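Local coordinates for protein serine-tRNA ligase (PDB 6BLJ) that probably attaches serine to its cognate tRNA in the cytosol, first activating the amino acid with ATP, as class II seryl-tRNA synthetases do, at residues A[61-66]-A[122-127]; A[97-102]-A[107-112]; A[171-176]-A[359-364]; A[229-234]-A[365-370]; A[253-258]-A[262-267]. All coordinates share one frame; numbering follows the deposited sequence.

Contact 1: residues A[61-66]-A[122-127]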
# COMPACT_ATOMS: atom_id res chain seq x y z
N LYS A 61 -41.29 25.79 5.73
CA LYS A 61 -41.00 27.12 6.25
C LYS A 61 -42.20 28.06 6.16
O LYS A 61 -42.34 28.97 6.99
CB LYS A 61 -39.80 27.72 5.51
CG LYS A 61 -38.46 27.38 6.11
CD LYS A 61 -37.33 27.66 5.13
CE LYS A 61 -35.99 27.80 5.84
NZ LYS A 61 -34.83 27.81 4.89
N SER A 62 -43.07 27.86 5.17
CA SER A 62 -44.24 28.72 5.06
C SER A 62 -45.19 28.54 6.24
O SER A 62 -45.98 29.44 6.53
CB SER A 62 -44.99 28.44 3.75
OG SER A 62 -45.66 27.19 3.80
N PHE A 63 -45.15 27.37 6.89
CA PHE A 63 -45.99 27.11 8.07
C PHE A 63 -45.70 28.12 9.18
O PHE A 63 -46.61 28.48 9.94
CB PHE A 63 -45.75 25.69 8.60
CG PHE A 63 -46.13 24.59 7.63
CD1 PHE A 63 -46.81 24.86 6.46
CD2 PHE A 63 -45.76 23.28 7.90
CE1 PHE A 63 -47.15 23.84 5.58
CE2 PHE A 63 -46.10 22.25 7.03
CZ PHE A 63 -46.79 22.53 5.87
N THR A 64 -44.44 28.54 9.30
CA THR A 64 -44.05 29.51 10.31
C THR A 64 -44.83 30.81 10.16
O THR A 64 -45.41 31.32 11.12
CB THR A 64 -42.55 29.77 10.20
OG1 THR A 64 -41.84 28.55 10.39
CG2 THR A 64 -42.11 30.75 11.27
N GLY A 65 -44.86 31.35 8.93
CA GLY A 65 -45.56 32.60 8.68
C GLY A 65 -47.06 32.46 8.85
O GLY A 65 -47.72 33.37 9.34
N ILE A 66 -47.62 31.32 8.42
CA ILE A 66 -49.06 31.11 8.57
C ILE A 66 -49.44 31.14 10.05
O ILE A 66 -50.48 31.69 10.43
CB ILE A 66 -49.48 29.79 7.91
CG1 ILE A 66 -49.21 29.85 6.40
CG2 ILE A 66 -50.95 29.49 8.20
CD1 ILE A 66 -49.54 28.58 5.67
N THR A 122 -42.77 26.20 17.28
CA THR A 122 -41.51 25.72 17.82
C THR A 122 -41.27 24.26 17.42
O THR A 122 -40.16 23.90 17.01
CB THR A 122 -41.53 25.83 19.35
OG1 THR A 122 -41.59 27.22 19.72
CG2 THR A 122 -40.28 25.18 19.96
N TYR A 123 -42.30 23.43 17.53
CA TYR A 123 -42.19 22.04 17.14
C TYR A 123 -41.81 21.91 15.67
O TYR A 123 -40.87 21.18 15.31
CB TYR A 123 -43.51 21.33 17.43
CG TYR A 123 -43.59 19.91 16.92
CD1 TYR A 123 -43.01 18.87 17.61
CD2 TYR A 123 -44.28 19.62 15.75
CE1 TYR A 123 -43.09 17.56 17.15
CE2 TYR A 123 -44.37 18.32 15.28
CZ TYR A 123 -43.77 17.30 15.98
OH TYR A 123 -43.86 16.01 15.51
N ILE A 124 -42.49 22.66 14.80
CA ILE A 124 -42.19 22.63 13.37
C ILE A 124 -40.74 23.01 13.11
O ILE A 124 -40.05 22.36 12.31
CB ILE A 124 -43.16 23.56 12.61
CG1 ILE A 124 -44.55 22.91 12.52
CG2 ILE A 124 -42.61 23.88 11.22
CD1 ILE A 124 -45.67 23.87 12.10
N THR A 125 -40.25 24.05 13.78
CA THR A 125 -38.86 24.47 13.59
C THR A 125 -37.90 23.39 14.08
O THR A 125 -36.94 23.04 13.39
CB THR A 125 -38.60 25.79 14.32
OG1 THR A 125 -39.31 26.85 13.67
CG2 THR A 125 -37.09 26.12 14.32
N GLU A 126 -38.14 22.85 15.28
CA GLU A 126 -37.18 21.93 15.87
C GLU A 126 -37.21 20.54 15.24
O GLU A 126 -36.17 19.89 15.15
CB GLU A 126 -37.42 21.83 17.38
CG GLU A 126 -36.98 23.08 18.16
CD GLU A 126 -37.29 22.98 19.66
OE1 GLU A 126 -37.86 21.96 20.10
OE2 GLU A 126 -36.98 23.94 20.40
N VAL A 127 -38.37 20.07 14.80
CA VAL A 127 -38.52 18.70 14.34
C VAL A 127 -38.55 18.60 12.82
O VAL A 127 -38.03 17.64 12.25
CB VAL A 127 -39.77 18.06 14.98
CG1 VAL A 127 -40.04 16.66 14.42
CG2 VAL A 127 -39.64 18.02 16.51
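Phe63 and Ile124 meet where two long helices, 38-76 and 114-147, run antiparallel as the coiled-coil arm of the N-terminal domain, which in seryl-tRNA synthetases reaches out to the tRNA. Along 61-66, Phe63 is the first residue to touch the other helix. It does so with the root of its side chain: CB lies 3.9 Å from CD1 of Ile124. With CG beside the backbone N (chi1 -63°), the ring itself leads on to stack with Phe99 and to meet His59 edge-to-face, while the Ile124 methyl approaches it obliquely. One step on, Thr64 flanks this apolar patch, and its side chain also touches Ile129. Ile66, further along, does not touch 122-127 and packs on Phe99 instead. On the second helix, Ile124 lies buried among Ile60, Ile67 and Ile129, so the seam is apolar, with Thr64 and Thr125 beside it. Glu126, which takes no part in this seam, forms a salt bridge through OE2 with Arg51 of the second subunit. The two threonine hydroxyls face each other without a hydrogen bond, Thr64 OG1 lying 4.5 Å from Thr125 OG1.

Contact 2: residues A[97-102]-A[107-112]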
# COMPACT_ATOMS: atom_id res chain seq x y z
N ALA A 97 -51.22 18.05 7.72
CA ALA A 97 -52.64 18.02 7.44
C ALA A 97 -53.34 19.30 7.85
O ALA A 97 -54.45 19.56 7.38
CB ALA A 97 -53.29 16.81 8.13
N LEU A 98 -52.72 20.13 8.71
CA LEU A 98 -53.35 21.36 9.17
C LEU A 98 -53.17 22.52 8.20
O LEU A 98 -53.88 23.52 8.32
CB LEU A 98 -52.78 21.78 10.54
CG LEU A 98 -53.24 21.09 11.83
CD1 LEU A 98 -52.84 19.63 11.86
CD2 LEU A 98 -52.66 21.83 13.04
N PHE A 99 -52.23 22.43 7.26
CA PHE A 99 -51.84 23.58 6.47
C PHE A 99 -52.24 23.46 5.00
O PHE A 99 -51.68 24.16 4.15
CB PHE A 99 -50.34 23.82 6.62
CG PHE A 99 -49.94 24.25 8.01
CD1 PHE A 99 -50.06 25.58 8.40
CD2 PHE A 99 -49.50 23.31 8.94
CE1 PHE A 99 -49.71 25.97 9.69
CE2 PHE A 99 -49.16 23.70 10.24
CZ PHE A 99 -49.26 25.03 10.61
N THR A 100 -53.19 22.59 4.68
CA THR A 100 -53.78 22.62 3.35
C THR A 100 -54.77 23.78 3.27
O THR A 100 -55.32 24.22 4.28
CB THR A 100 -54.50 21.31 3.02
OG1 THR A 100 -55.66 21.19 3.85
CG2 THR A 100 -53.58 20.13 3.25
N LYS A 101 -55.00 24.28 2.05
CA LYS A 101 -55.95 25.37 1.88
C LYS A 101 -57.31 24.98 2.43
O LYS A 101 -57.96 25.78 3.12
CB LYS A 101 -56.05 25.77 0.41
N GLU A 102 -57.75 23.75 2.18
CA GLU A 102 -59.05 23.31 2.68
C GLU A 102 -59.07 23.22 4.20
O GLU A 102 -60.04 23.64 4.84
CB GLU A 102 -59.43 21.97 2.05
N GLY A 107 -60.95 25.74 9.48
CA GLY A 107 -60.63 26.08 10.86
C GLY A 107 -59.67 25.14 11.56
O GLY A 107 -59.88 24.79 12.73
N SER A 108 -58.61 24.71 10.86
CA SER A 108 -57.65 23.80 11.48
C SER A 108 -56.94 24.45 12.66
O SER A 108 -56.75 23.81 13.71
CB SER A 108 -56.63 23.32 10.44
OG SER A 108 -55.88 24.40 9.92
N LEU A 109 -56.55 25.72 12.53
CA LEU A 109 -55.86 26.41 13.62
C LEU A 109 -56.81 26.88 14.71
O LEU A 109 -56.37 27.10 15.84
CB LEU A 109 -55.07 27.60 13.08
CG LEU A 109 -54.06 27.35 11.95
CD1 LEU A 109 -53.40 28.66 11.53
CD2 LEU A 109 -53.00 26.31 12.34
N ALA A 110 -58.10 27.04 14.39
CA ALA A 110 -59.06 27.48 15.40
C ALA A 110 -59.21 26.47 16.52
O ALA A 110 -59.62 26.84 17.63
CB ALA A 110 -60.42 27.76 14.76
N LYS A 111 -58.90 25.20 16.26
CA LYS A 111 -58.94 24.18 17.30
C LYS A 111 -57.89 24.40 18.38
O LYS A 111 -58.05 23.89 19.50
CB LYS A 111 -58.76 22.79 16.68
CG LYS A 111 -59.82 22.40 15.67
CD LYS A 111 -59.47 21.07 15.02
CE LYS A 111 -60.51 20.65 13.99
NZ LYS A 111 -60.12 19.36 13.34
N LEU A 112 -56.82 25.13 18.09
CA LEU A 112 -55.71 25.35 19.01
C LEU A 112 -55.78 26.75 19.59
O LEU A 112 -56.03 27.72 18.86
CB LEU A 112 -54.37 25.14 18.30
CG LEU A 112 -54.21 23.80 17.58
CD1 LEU A 112 -53.03 23.80 16.61
CD2 LEU A 112 -54.08 22.68 18.61
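The hydroxyl of Ser108 donates to the backbone carbonyl of Leu98, OG to O at 2.7 Å, and this bond ties the two ends of the loop together. OG arrives in the carbonyl plane on a lone pair, with a C=O...OG angle of 138°. It gets there because chi1 of 62° tucks the hydroxyl between the serine's own backbone N and carbonyl carbon. The bond is buried, and CB of Leu98 rests 4.1 Å from Ser108 CB beside it. The short helix 101-105 starts within 97-102 and fills most of the connection to 107-112, finished at both ends by standard caps. Thr100 sits at the N-cap, its OG1 taking the N-H of Ala103, while Gly107 leaves the last turn with positive phi (87°) in a Schellman motif. The polypeptide thus doubles back on itself inside the N-terminal domain, and apolar side chains join the two segments beside the bond. Leu98 and Leu112 reach for each other tip to tip, CD2 to CD1 at 4.1 Å, and both also lie against Leu120 of helix 114-147. Earlier in the same segment as Leu112, Leu109 brings CD2 obliquely to the ring of Phe99, 4.2 Å from CE1. That ring also leans on Ile67 of helix 38-76, so with Leu120 on helix 114-147 the contact touches both helices of the arm. Arg74, also on helix 38-76, donates NH2 to the carbonyl O of Leu109 and NH1 to that of Leu112, so one guanidinium spans the turn that follows Ser108.

Contact 3: residues A[171-176]-A[359-364]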
# COMPACT_ATOMS: atom_id res chain seq x y z
N ARG A 171 2.71 13.94 -36.26
CA ARG A 171 3.78 14.35 -37.15
C ARG A 171 5.07 13.69 -36.70
O ARG A 171 5.20 13.24 -35.56
CB ARG A 171 3.95 15.87 -37.21
CG ARG A 171 4.19 16.51 -35.86
CD ARG A 171 4.22 18.03 -35.97
NE ARG A 171 4.01 18.63 -34.66
CZ ARG A 171 2.82 19.02 -34.21
NH1 ARG A 171 1.74 18.90 -34.97
NH2 ARG A 171 2.71 19.53 -32.99
N MET A 172 6.03 13.64 -37.62
CA MET A 172 7.34 13.09 -37.34
C MET A 172 8.38 14.13 -37.72
O MET A 172 8.26 14.77 -38.77
CB MET A 172 7.54 11.79 -38.09
CG MET A 172 6.51 10.76 -37.66
SD MET A 172 6.72 9.17 -38.45
CE MET A 172 8.37 8.78 -37.89
N VAL A 173 9.36 14.33 -36.84
CA VAL A 173 10.35 15.38 -36.99
C VAL A 173 11.73 14.80 -36.71
O VAL A 173 11.97 14.27 -35.62
CB VAL A 173 10.07 16.56 -36.04
CG1 VAL A 173 11.16 17.63 -36.19
CG2 VAL A 173 8.68 17.15 -36.30
N GLY A 174 12.64 14.96 -37.65
CA GLY A 174 14.03 14.60 -37.44
C GLY A 174 14.50 13.54 -38.40
O GLY A 174 13.78 13.09 -39.29
N ASN A 175 15.75 13.13 -38.21
CA ASN A 175 16.43 12.18 -39.09
C ASN A 175 16.92 11.01 -38.26
O ASN A 175 18.06 11.02 -37.78
CB ASN A 175 17.57 12.87 -39.83
CG ASN A 175 17.11 14.12 -40.56
OD1 ASN A 175 17.47 15.23 -40.20
ND2 ASN A 175 16.28 13.94 -41.57
N PRO A 176 16.08 9.99 -38.05
CA PRO A 176 16.48 8.87 -37.19
C PRO A 176 17.54 8.02 -37.87
O PRO A 176 17.34 7.52 -38.97
CB PRO A 176 15.17 8.08 -36.99
CG PRO A 176 14.27 8.51 -38.11
CD PRO A 176 14.67 9.90 -38.49
N ASN A 359 7.15 24.05 -27.42
CA ASN A 359 8.37 24.24 -26.65
C ASN A 359 9.17 22.94 -26.54
O ASN A 359 10.39 22.94 -26.69
CB ASN A 359 8.04 24.78 -25.25
CG ASN A 359 7.55 26.23 -25.27
OD1 ASN A 359 7.80 26.96 -26.22
ND2 ASN A 359 6.88 26.63 -24.21
N SER A 360 8.49 21.83 -26.24
CA SER A 360 9.20 20.56 -26.10
C SER A 360 9.79 20.12 -27.43
O SER A 360 10.92 19.62 -27.48
CB SER A 360 8.27 19.50 -25.52
OG SER A 360 7.85 19.87 -24.21
N GLU A 361 9.03 20.29 -28.51
CA GLU A 361 9.54 19.98 -29.85
C GLU A 361 10.79 20.79 -30.17
O GLU A 361 11.78 20.24 -30.65
CB GLU A 361 8.46 20.25 -30.89
CG GLU A 361 7.31 19.25 -30.90
CD GLU A 361 6.48 19.41 -32.14
OE1 GLU A 361 6.98 19.07 -33.23
OE2 GLU A 361 5.33 19.90 -32.04
N ALA A 362 10.75 22.11 -29.93
CA ALA A 362 11.94 22.93 -30.16
C ALA A 362 13.10 22.46 -29.29
O ALA A 362 14.26 22.48 -29.72
CB ALA A 362 11.64 24.41 -29.90
N PHE A 363 12.81 22.00 -28.07
CA PHE A 363 13.88 21.52 -27.21
C PHE A 363 14.57 20.31 -27.83
O PHE A 363 15.80 20.28 -27.94
CB PHE A 363 13.33 21.18 -25.82
CG PHE A 363 14.40 20.81 -24.82
CD1 PHE A 363 15.22 21.77 -24.27
CD2 PHE A 363 14.57 19.49 -24.42
CE1 PHE A 363 16.19 21.43 -23.33
CE2 PHE A 363 15.54 19.14 -23.48
CZ PHE A 363 16.36 20.12 -22.95
N TYR A 364 13.80 19.29 -28.24
CA TYR A 364 14.41 18.08 -28.78
C TYR A 364 15.01 18.30 -30.16
O TYR A 364 16.02 17.68 -30.50
CB TYR A 364 13.41 16.92 -28.75
CG TYR A 364 13.20 16.52 -27.31
CD1 TYR A 364 14.17 15.78 -26.64
CD2 TYR A 364 12.09 16.98 -26.59
CE1 TYR A 364 14.04 15.47 -25.29
CE2 TYR A 364 11.94 16.65 -25.23
CZ TYR A 364 12.92 15.90 -24.60
OH TYR A 364 12.82 15.58 -23.28
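Arg171 takes hold of Glu361 side-on, with NE and NH2 both directed at the same carboxylate oxygen. The shorter bond runs from NH2 to OE2 at 2.8 Å with an N-H...O angle of 156°; NE to OE2 is longer, 3.2 Å, and more bent. A weak third bond joins NE to OE1. Both of the OE2 donors meet that oxygen on its syn side and from the same face of the carboxylate, 26° out of its plane, whereas the oxygen lies nearly in the guanidinium plane. The two flat groups are close to coplanar, 19° apart, although the side chains that carry them cross at about a right angle. Both side chains are extended, Arg171 from CG to NE and Glu361 beyond CG, which lets them span from strand to helix. Val173 adds its CG2 methyl, 4.0 Å from Glu361 OE1. In the next shell, the hydroxyl of Tyr371 bonds to OE1, so each carboxylate oxygen has a partner, and Val373 and Leu391 pack against the same glutamate. Strand 168-173 is itself held in place by backbone bonds from Arg171 to Val373 and from Val173 to Tyr371. It thus lies antiparallel to 371-375 in the sheet of the class II catalytic domain, and helix 348-366 packs across that sheet. The Glu361 side chain is about 13 Å from the bound AMP. With a guanidinium and a hydroxyl both turned to a largely buried carboxylate, Glu361 probably stays ionised, its charge neutralised by Arg171.

Contact 4: residues A[229-234]-A[365-370]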
# COMPACT_ATOMS: atom_id res chain seq x y z
N GLN A 229 19.73 19.69 -17.24
CA GLN A 229 18.91 20.48 -16.33
C GLN A 229 19.19 21.96 -16.50
O GLN A 229 18.27 22.78 -16.55
CB GLN A 229 19.18 20.05 -14.88
CG GLN A 229 18.67 18.68 -14.52
CD GLN A 229 19.28 18.20 -13.23
OE1 GLN A 229 19.86 17.12 -13.16
NE2 GLN A 229 19.20 19.04 -12.21
N ASN A 230 20.48 22.33 -16.54
CA ASN A 230 20.86 23.74 -16.65
C ASN A 230 20.37 24.34 -17.96
O ASN A 230 19.86 25.48 -17.99
CB ASN A 230 22.39 23.83 -16.55
CG ASN A 230 22.87 25.19 -16.09
OD1 ASN A 230 23.85 25.29 -15.36
ND2 ASN A 230 22.20 26.25 -16.52
N TYR A 231 20.54 23.62 -19.06
CA TYR A 231 20.08 24.09 -20.36
C TYR A 231 18.56 24.19 -20.40
O TYR A 231 18.00 25.19 -20.87
CB TYR A 231 20.60 23.16 -21.46
CG TYR A 231 20.00 23.40 -22.84
CD1 TYR A 231 19.97 24.67 -23.38
CD2 TYR A 231 19.46 22.35 -23.58
CE1 TYR A 231 19.42 24.91 -24.64
CE2 TYR A 231 18.91 22.58 -24.85
CZ TYR A 231 18.89 23.87 -25.37
OH TYR A 231 18.35 24.13 -26.60
N ALA A 232 17.87 23.17 -19.89
CA ALA A 232 16.41 23.18 -19.89
C ALA A 232 15.86 24.40 -19.17
O ALA A 232 14.94 25.06 -19.65
CB ALA A 232 15.87 21.90 -19.26
N ILE A 233 16.42 24.70 -18.00
CA ILE A 233 15.94 25.85 -17.23
C ILE A 233 16.24 27.16 -17.97
O ILE A 233 15.39 28.06 -18.03
CB ILE A 233 16.55 25.81 -15.81
CG1 ILE A 233 15.86 24.68 -15.02
CG2 ILE A 233 16.39 27.13 -15.10
CD1 ILE A 233 16.67 24.15 -13.91
N ASP A 234 17.44 27.28 -18.54
CA ASP A 234 17.74 28.47 -19.35
C ASP A 234 16.79 28.58 -20.53
O ASP A 234 16.25 29.65 -20.82
CB ASP A 234 19.18 28.42 -19.85
CG ASP A 234 20.17 28.76 -18.78
OD1 ASP A 234 19.73 29.19 -17.69
OD2 ASP A 234 21.39 28.61 -19.03
N GLN A 365 14.41 19.18 -30.98
CA GLN A 365 15.10 19.56 -32.20
C GLN A 365 16.47 20.16 -31.89
O GLN A 365 17.45 19.86 -32.57
CB GLN A 365 14.27 20.54 -33.03
CG GLN A 365 13.01 19.94 -33.64
CD GLN A 365 12.08 21.04 -34.13
OE1 GLN A 365 12.52 22.13 -34.45
NE2 GLN A 365 10.78 20.75 -34.15
N SER A 366 16.56 21.01 -30.86
CA SER A 366 17.85 21.61 -30.56
C SER A 366 18.86 20.56 -30.12
O SER A 366 20.07 20.74 -30.29
CB SER A 366 17.74 22.70 -29.48
OG SER A 366 17.60 22.14 -28.17
N LEU A 367 18.39 19.44 -29.55
CA LEU A 367 19.27 18.34 -29.16
C LEU A 367 19.57 17.37 -30.29
O LEU A 367 20.36 16.45 -30.10
CB LEU A 367 18.65 17.57 -27.98
CG LEU A 367 18.64 18.32 -26.64
CD1 LEU A 367 17.74 17.61 -25.67
CD2 LEU A 367 20.06 18.41 -26.07
N GLY A 368 18.97 17.57 -31.47
CA GLY A 368 19.11 16.59 -32.54
C GLY A 368 18.49 15.24 -32.24
O GLY A 368 18.98 14.22 -32.70
N ILE A 369 17.39 15.22 -31.49
CA ILE A 369 16.72 13.97 -31.12
C ILE A 369 15.52 13.79 -32.05
O ILE A 369 14.59 14.61 -32.00
CB ILE A 369 16.27 14.00 -29.65
CG1 ILE A 369 17.47 14.06 -28.71
CG2 ILE A 369 15.43 12.78 -29.33
CD1 ILE A 369 18.39 12.87 -28.81
N PRO A 370 15.47 12.74 -32.88
CA PRO A 370 14.28 12.52 -33.71
C PRO A 370 13.13 12.07 -32.84
O PRO A 370 13.33 11.44 -31.80
CB PRO A 370 14.72 11.41 -34.68
CG PRO A 370 16.17 11.17 -34.43
CD PRO A 370 16.42 11.63 -33.01
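Tyr231 reaches from helix 220-238 to Ser366 at the C-terminal end of helix 348-366, joining two helices of the class II catalytic domain. Helix 220-238 runs into strand 242-245, which fits the helix-strand layout of class II motif 1, an element of the dimer interface; in keeping with this, Asn230 bonds to Asn230 of the third subunit. The close part of the contact is polar. Tyr231 OH and Ser366 OG are 2.6 Å apart, and OG lies at the edge of the phenol, in the ring plane. The tyrosine spans the gap because CG stands anti to its backbone N (chi1 170°), which throws the ring outward from the helix. Ser366 OG is also bonded to the carbonyl O of Phe363, one turn back in its own helix, and so has two polar partners. Phe363 meets the Tyr231 ring with planes about 25° apart. The apolar part is much slacker: Leu367 comes obliquely to the ring and only just touches it, and also packs on Val470 and Leu471. Just beyond it, at the solvent-facing end, Gly368 ends the helix in a Schellman motif, its N bonded to the O of Gln365 at 3.0 Å. On the slack side the nearest approach is Leu367 CD2 to Tyr231 CE2, 4.5 Å.

Contact 5: residues A[253-258]-A[262-267]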
# COMPACT_ATOMS: atom_id res chain seq x y z
N GLU A 253 -3.04 15.40 2.73
CA GLU A 253 -4.22 16.18 2.37
C GLU A 253 -3.94 17.10 1.20
O GLU A 253 -4.85 17.35 0.40
CB GLU A 253 -4.75 16.93 3.59
CG GLU A 253 -5.41 16.02 4.64
CD GLU A 253 -6.46 15.07 4.05
OE1 GLU A 253 -7.35 15.52 3.29
OE2 GLU A 253 -6.39 13.86 4.34
N GLN A 254 -2.71 17.59 1.05
CA GLN A 254 -2.38 18.40 -0.12
C GLN A 254 -2.32 17.54 -1.37
O GLN A 254 -2.84 17.92 -2.43
CB GLN A 254 -1.05 19.12 0.14
CG GLN A 254 -1.13 20.17 1.25
CD GLN A 254 -1.74 21.46 0.77
OE1 GLN A 254 -1.27 22.04 -0.21
NE2 GLN A 254 -2.76 21.95 1.47
N MET A 255 -1.67 16.37 -1.28
CA MET A 255 -1.58 15.49 -2.44
C MET A 255 -2.96 15.05 -2.92
O MET A 255 -3.20 14.92 -4.13
CB MET A 255 -0.70 14.28 -2.12
CG MET A 255 -0.47 13.32 -3.30
SD MET A 255 0.45 14.11 -4.65
CE MET A 255 2.14 13.92 -4.04
N LYS A 256 -3.90 14.84 -1.99
CA LYS A 256 -5.24 14.42 -2.40
C LYS A 256 -5.95 15.47 -3.26
O LYS A 256 -6.87 15.13 -4.01
CB LYS A 256 -6.09 14.09 -1.17
CG LYS A 256 -5.87 12.66 -0.68
CD LYS A 256 -6.22 12.46 0.78
CE LYS A 256 -7.72 12.50 1.03
NZ LYS A 256 -8.04 12.28 2.48
N LYS A 257 -5.52 16.74 -3.19
CA LYS A 257 -6.12 17.79 -4.00
C LYS A 257 -5.58 17.86 -5.43
O LYS A 257 -6.19 18.54 -6.26
CB LYS A 257 -5.92 19.16 -3.35
CG LYS A 257 -6.48 19.29 -1.92
CD LYS A 257 -6.14 20.66 -1.32
CE LYS A 257 -6.70 20.86 0.10
NZ LYS A 257 -8.19 21.02 0.07
N VAL A 258 -4.47 17.19 -5.74
CA VAL A 258 -3.83 17.33 -7.04
C VAL A 258 -3.65 16.01 -7.78
O VAL A 258 -3.13 16.01 -8.89
CB VAL A 258 -2.46 18.03 -6.92
CG1 VAL A 258 -2.58 19.39 -6.23
CG2 VAL A 258 -1.46 17.13 -6.17
N SER A 262 -6.07 6.48 -7.22
CA SER A 262 -5.37 5.25 -7.59
C SER A 262 -3.85 5.42 -7.66
O SER A 262 -3.11 4.44 -7.51
CB SER A 262 -5.86 4.73 -8.93
OG SER A 262 -5.36 5.54 -9.97
N GLN A 263 -3.36 6.64 -7.91
CA GLN A 263 -1.92 6.87 -7.96
C GLN A 263 -1.26 6.54 -6.64
O GLN A 263 -0.07 6.21 -6.58
CB GLN A 263 -1.63 8.34 -8.28
CG GLN A 263 -2.09 8.84 -9.62
CD GLN A 263 -1.96 10.35 -9.72
OE1 GLN A 263 -2.95 11.08 -9.76
NE2 GLN A 263 -0.72 10.84 -9.76
N PHE A 264 -2.02 6.64 -5.57
CA PHE A 264 -1.48 6.47 -4.23
C PHE A 264 -0.94 5.06 -4.02
O PHE A 264 0.10 4.88 -3.36
CB PHE A 264 -2.59 6.83 -3.25
CG PHE A 264 -2.97 8.29 -3.29
CD1 PHE A 264 -2.84 9.08 -2.18
CD2 PHE A 264 -3.52 8.86 -4.43
CE1 PHE A 264 -3.19 10.41 -2.21
CE2 PHE A 264 -3.86 10.20 -4.47
CZ PHE A 264 -3.71 10.97 -3.34
N ASP A 265 -1.60 4.05 -4.58
CA ASP A 265 -1.12 2.70 -4.37
C ASP A 265 -0.05 2.33 -5.39
O ASP A 265 0.92 1.65 -5.04
CB ASP A 265 -2.29 1.72 -4.39
CG ASP A 265 -3.16 1.84 -3.12
OD1 ASP A 265 -2.61 2.09 -2.02
OD2 ASP A 265 -4.37 1.71 -3.22
N GLU A 266 -0.19 2.78 -6.64
CA GLU A 266 0.71 2.36 -7.71
C GLU A 266 1.96 3.22 -7.80
O GLU A 266 3.02 2.72 -8.20
CB GLU A 266 -0.01 2.37 -9.07
CG GLU A 266 0.73 1.60 -10.20
CD GLU A 266 1.92 2.37 -10.81
OE1 GLU A 266 1.90 3.61 -10.78
OE2 GLU A 266 2.86 1.73 -11.34
N GLU A 267 1.86 4.49 -7.43
CA GLU A 267 2.87 5.47 -7.80
C GLU A 267 3.62 6.10 -6.63
O GLU A 267 4.84 6.30 -6.72
CB GLU A 267 2.22 6.57 -8.64
CG GLU A 267 3.14 7.73 -8.98
CD GLU A 267 2.44 8.76 -9.86
OE1 GLU A 267 1.66 9.62 -9.36
OE2 GLU A 267 2.68 8.70 -11.06
O HOH W 1 -0.87 13.90 -9.99
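Plain packing between two short neighbouring helices, with the ring of Phe264 touching Met255 and Lys256, makes this contact; its centre lies about 10 Å from the centre of the chain. The phenylalanine ring offers CE1 and CZ. CG of Lys256 is 3.8 Å from CE1 of Phe264, its side chain crossing the ring's at about a right angle. CG of Met255 is 4.0 Å from CZ of Phe264, brought there by a chi1 of -177° that sets it anti to the backbone N. Both methylenes come at the ring obliquely. Tyr279 meets the same ring nearly perpendicularly. The helices, 252-256 and 263-266, are two short consecutive helices joined by a loop, between strands 249-251 and 270-272, and a polar link runs alongside the aromatic one. A water donates to the carbonyl O of Val258 at 3.3 Å and accepts from NE2 of Gln263 at 3.1 Å. The same NE2 donates to Glu267 OE1 at 2.7 Å with an N-H...O angle of 159°, the oxygen lying close to the amide plane, and OE1 of Gln263 takes the backbone N-H of Gln260. The amide is thereby fixed in rotation. On its other oxygen, Glu267 forms a long, weak ion pair with Arg314, a residue of the AMP pocket.

Overall arrangement
From the N terminus, contact 1 closes the first long loop, pinning together the two helices of the arm. Contact 2 lies within that loop, closes a much shorter one, and touches contact 1 where Phe99 and Leu109 reach Phe63, Ile66 and Ile124. The chain then enters the catalytic body, where contact 3 lies about 51 Å from contact 1 at the nearest atoms. There contacts 3 and 4 cross: their segments alternate, both use helix 348-366, and together they tie that helix to strand 168-173 and to helix 220-238. Contact 5, a short-range contact between successive helices, falls within both of these loops, about 17 Å from contact 3 at the nearest atoms.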